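Local structure of D-glycero-beta-D-manno-heptose-1,7-bisphosphate 7-phosphatase (2O2X) at residues Gly16-Arg21 against Ala93-Asn98. The protein removes the C-7 phosphate from D-glycero-beta-D-manno-heptose 1,7-bisphosphate, a magnesium-dependent step in the biosynthesis of ADP-L-glycero-beta-D-manno-heptose. Numbering follows the deposited sequence.
Sequences GVWIER and AFAAVN
Strand 17-21 and helix 91-107 come closest at Trp18 and Phe94, whose CA atoms are 9.8 Å apart. The contact illustrates how a helix packs on one face of the central sheet in the Rossmann-like fold of a HAD phosphatase, here near the sheet's margin, where strand 17-21 runs antiparallel to both its neighbours, 12-14 and 114-118. The meeting is an edge-to-face aromatic pair: Phe94 turns its edge onto a face of the Trp18 indole, the planes at 74° and the centroid of the five-membered ring 4.9 Å from that of the phenyl. Phe94 CE2 sits over the indole, 3.6 Å from Trp18 CE2, while Phe94 CD2 lies over the six-membered ring, 3.9 Å from Trp18 CE3. A chi1 of 173°, with CG opposite the backbone N, carries the Trp18 indole toward the helix, and its CH2 comes within 3.7 Å of Ala95 CB. Trp91 adds to this aromatic cluster, meeting both rings, and Phe94 also touches Arg38, which probably binds substrate, so the packing adjoins the probable active site. Replacing Trp18 by an alanine is likely to open a gap beside Phe94 CE2 and leave Glu20 OE1 without its N-H donor. The polar rim of the indole is satisfied within its own strand: Trp18 NE1 donates to Glu20 OE1 at 2.9 Å, the carboxylate oxygen lying almost in the indole plane although the N-H meets it from above the carboxylate plane. Asn98 OD1 accepts a bond from Arg38, and a water links helix to strand, donating to Glu20 OE1 and accepting from Asn98 ND2 at 2.9 Å.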
ATOM      1  N   GLY A  16       4.332 -17.348   0.427  1.00 11.19           N
ATOM      2  CA  GLY A  16       3.972 -16.243  -0.452  1.00  9.52           C
ATOM      3  C   GLY A  16       3.529 -14.970   0.244  1.00  9.19           C
ATOM      4  O   GLY A  16       2.927 -14.114  -0.398  1.00  8.80           O
ATOM      5  N   VAL A  17       3.820 -14.802   1.546  1.00  9.11           N
ATOM      6  CA  VAL A  17       3.408 -13.610   2.274  1.00  8.61           C
ATOM      7  C   VAL A  17       4.528 -13.034   3.109  1.00  9.77           C
ATOM      8  O   VAL A  17       5.107 -13.726   3.955  1.00 10.18           O
ATOM      9  CB  VAL A  17       2.186 -13.843   3.163  1.00 10.81           C
ATOM     10  CG1 VAL A  17       1.779 -12.530   3.842  1.00 12.88           C
ATOM     11  CG2 VAL A  17       1.034 -14.444   2.376  1.00 10.99           C
ATOM     12  N   TRP A  18       4.792 -11.747   2.902  1.00  8.70           N
ATOM     13  CA  TRP A  18       5.829 -10.979   3.577  1.00  8.82           C
ATOM     14  C   TRP A  18       5.142  -9.921   4.414  1.00  9.27           C
ATOM     15  O   TRP A  18       4.332  -9.148   3.878  1.00  8.76           O
ATOM     16  CB  TRP A  18       6.692 -10.316   2.511  1.00  8.63           C
ATOM     17  CG  TRP A  18       7.753  -9.317   2.921  1.00 10.23           C
ATOM     18  CD1 TRP A  18       7.574  -8.093   3.470  1.00 10.22           C
ATOM     19  CD2 TRP A  18       9.160  -9.429   2.671  1.00 11.11           C
ATOM     20  NE1 TRP A  18       8.773  -7.474   3.654  1.00 10.31           N
ATOM     21  CE2 TRP A  18       9.766  -8.259   3.151  1.00 10.13           C
ATOM     22  CE3 TRP A  18       9.963 -10.416   2.102  1.00 12.85           C
ATOM     23  CZ2 TRP A  18      11.145  -8.054   3.100  1.00 14.01           C
ATOM     24  CZ3 TRP A  18      11.313 -10.208   2.033  1.00 15.16           C
ATOM     25  CH2 TRP A  18      11.893  -9.042   2.532  1.00 13.28           C
ATOM     26  N   ILE A  19       5.456  -9.830   5.707  1.00  9.61           N
ATOM     27  CA  ILE A  19       4.881  -8.817   6.584  1.00 11.08           C
ATOM     28  C   ILE A  19       5.997  -8.249   7.442  1.00 12.40           C
ATOM     29  O   ILE A  19       6.674  -8.992   8.169  1.00 11.00           O
ATOM     30  CB  ILE A  19       3.781  -9.376   7.485  1.00 10.22           C
ATOM     31  CG1 ILE A  19       2.708 -10.074   6.645  1.00 11.89           C
ATOM     32  CG2 ILE A  19       3.180  -8.246   8.325  1.00 12.34           C
ATOM     33  CD1 ILE A  19       1.532 -10.620   7.433  1.00 14.86           C
ATOM     34  N   GLU A  20       6.199  -6.940   7.356  1.00 10.78           N
ATOM     35  CA  GLU A  20       7.386  -6.300   7.928  1.00 13.11           C
ATOM     36  C   GLU A  20       7.005  -4.950   8.527  1.00 13.74           C
ATOM     37  O   GLU A  20       6.526  -4.058   7.815  1.00 11.66           O
ATOM     38  CB  GLU A  20       8.402  -6.072   6.804  1.00 13.97           C
ATOM     39  CG  GLU A  20       9.690  -5.463   7.208  1.00 18.90           C
ATOM     40  CD  GLU A  20      10.585  -5.163   6.035  1.00 16.96           C
ATOM     41  OE1 GLU A  20      10.113  -5.158   4.852  1.00 14.38           O
ATOM     42  OE2 GLU A  20      11.756  -4.844   6.320  1.00 21.35           O
ATOM     43  N   ARG A  21       7.251  -4.773   9.823  1.00 12.34           N
ATOM     44  CA  ARG A  21       7.120  -3.467  10.470  1.00 12.89           C
ATOM     45  C   ARG A  21       8.349  -2.640  10.097  1.00 11.13           C
ATOM     46  O   ARG A  21       9.471  -3.158  10.105  1.00 13.42           O
ATOM     47  CB  ARG A  21       6.994  -3.628  11.985  1.00 12.85           C
ATOM     48  CG  ARG A  21       6.714  -2.368  12.757  1.00 15.29           C
ATOM     49  CD  ARG A  21       5.283  -1.870  12.627  1.00 14.94           C
ATOM     50  NE  ARG A  21       5.018  -0.913  13.706  1.00 23.06           N
ATOM     51  CZ  ARG A  21       5.373   0.359  13.658  1.00 22.37           C
ATOM     52  NH1 ARG A  21       5.975   0.848  12.582  1.00 22.16           N
ATOM     53  NH2 ARG A  21       5.118   1.155  14.677  1.00 27.55           N
ATOM     54  N   ALA A  93      15.064 -10.480  -4.334  1.00  9.66           N
ATOM     55  CA  ALA A  93      14.935  -9.328  -5.214  1.00  9.20           C
ATOM     56  C   ALA A  93      13.918  -8.328  -4.652  1.00  9.08           C
ATOM     57  O   ALA A  93      14.152  -7.114  -4.679  1.00 10.21           O
ATOM     58  CB  ALA A  93      14.554  -9.751  -6.592  1.00 11.54           C
ATOM     59  N   PHE A  94      12.781  -8.825  -4.144  1.00  9.73           N
ATOM     60  CA  PHE A  94      11.811  -7.941  -3.508  1.00 10.57           C
ATOM     61  C   PHE A  94      12.485  -7.166  -2.374  1.00  9.63           C
ATOM     62  O   PHE A  94      12.292  -5.961  -2.206  1.00  9.17           O
ATOM     63  CB  PHE A  94      10.604  -8.714  -2.953  1.00  9.48           C
ATOM     64  CG  PHE A  94       9.657  -7.843  -2.171  1.00  6.81           C
ATOM     65  CD1 PHE A  94       8.757  -7.012  -2.835  1.00  7.83           C
ATOM     66  CD2 PHE A  94       9.697  -7.778  -0.800  1.00  8.27           C
ATOM     67  CE1 PHE A  94       7.909  -6.210  -2.152  1.00  9.18           C
ATOM     68  CE2 PHE A  94       8.870  -6.953  -0.103  1.00  8.39           C
ATOM     69  CZ  PHE A  94       7.964  -6.169  -0.769  1.00  8.63           C
ATOM     70  N   ALA A  95      13.277  -7.854  -1.555  1.00  8.93           N
ATOM     71  CA  ALA A  95      13.926  -7.175  -0.443  1.00  9.32           C
ATOM     72  C   ALA A  95      14.826  -6.026  -0.919  1.00 10.21           C
ATOM     73  O   ALA A  95      14.802  -4.925  -0.373  1.00 10.77           O
ATOM     74  CB  ALA A  95      14.746  -8.182   0.407  1.00 13.01           C
ATOM     75  N   ALA A  96      15.611  -6.291  -1.953  1.00 10.70           N
ATOM     76  CA  ALA A  96      16.491  -5.267  -2.519  1.00 11.21           C
ATOM     77  C   ALA A  96      15.728  -4.085  -3.142  1.00 11.98           C
ATOM     78  O   ALA A  96      16.071  -2.927  -2.937  1.00 10.97           O
ATOM     79  CB  ALA A  96      17.397  -5.890  -3.552  1.00 11.83           C
ATOM     80  N   VAL A  97      14.705  -4.403  -3.921  1.00 10.22           N
ATOM     81  CA  VAL A  97      13.917  -3.377  -4.593  1.00  9.15           C
ATOM     82  C   VAL A  97      13.131  -2.562  -3.581  1.00  9.17           C
ATOM     83  O   VAL A  97      13.103  -1.314  -3.649  1.00 10.48           O
ATOM     84  CB  VAL A  97      12.983  -4.018  -5.634  1.00 10.77           C
ATOM     85  CG1 VAL A  97      11.926  -3.023  -6.145  1.00 10.29           C
ATOM     86  CG2 VAL A  97      13.784  -4.565  -6.780  1.00 10.99           C
ATOM     87  N   ASN A  98      12.452  -3.246  -2.666  1.00 10.06           N
ATOM     88  CA  ASN A  98      11.664  -2.550  -1.662  1.00  8.24           C
ATOM     89  C   ASN A  98      12.553  -1.690  -0.775  1.00  9.99           C
ATOM     90  O   ASN A  98      12.197  -0.563  -0.417  1.00 11.52           O
ATOM     91  CB  ASN A  98      10.813  -3.518  -0.810  1.00  8.66           C
ATOM     92  CG  ASN A  98       9.586  -2.831  -0.274  1.00  9.74           C
ATOM     93  OD1 ASN A  98       8.717  -2.425  -1.075  1.00 10.33           O
ATOM     94  ND2 ASN A  98       9.507  -2.639   1.045  1.00 11.18           N
TER
HETATM   95  O   HOH W   1      11.409  -3.682   2.915  1.00 17.05           O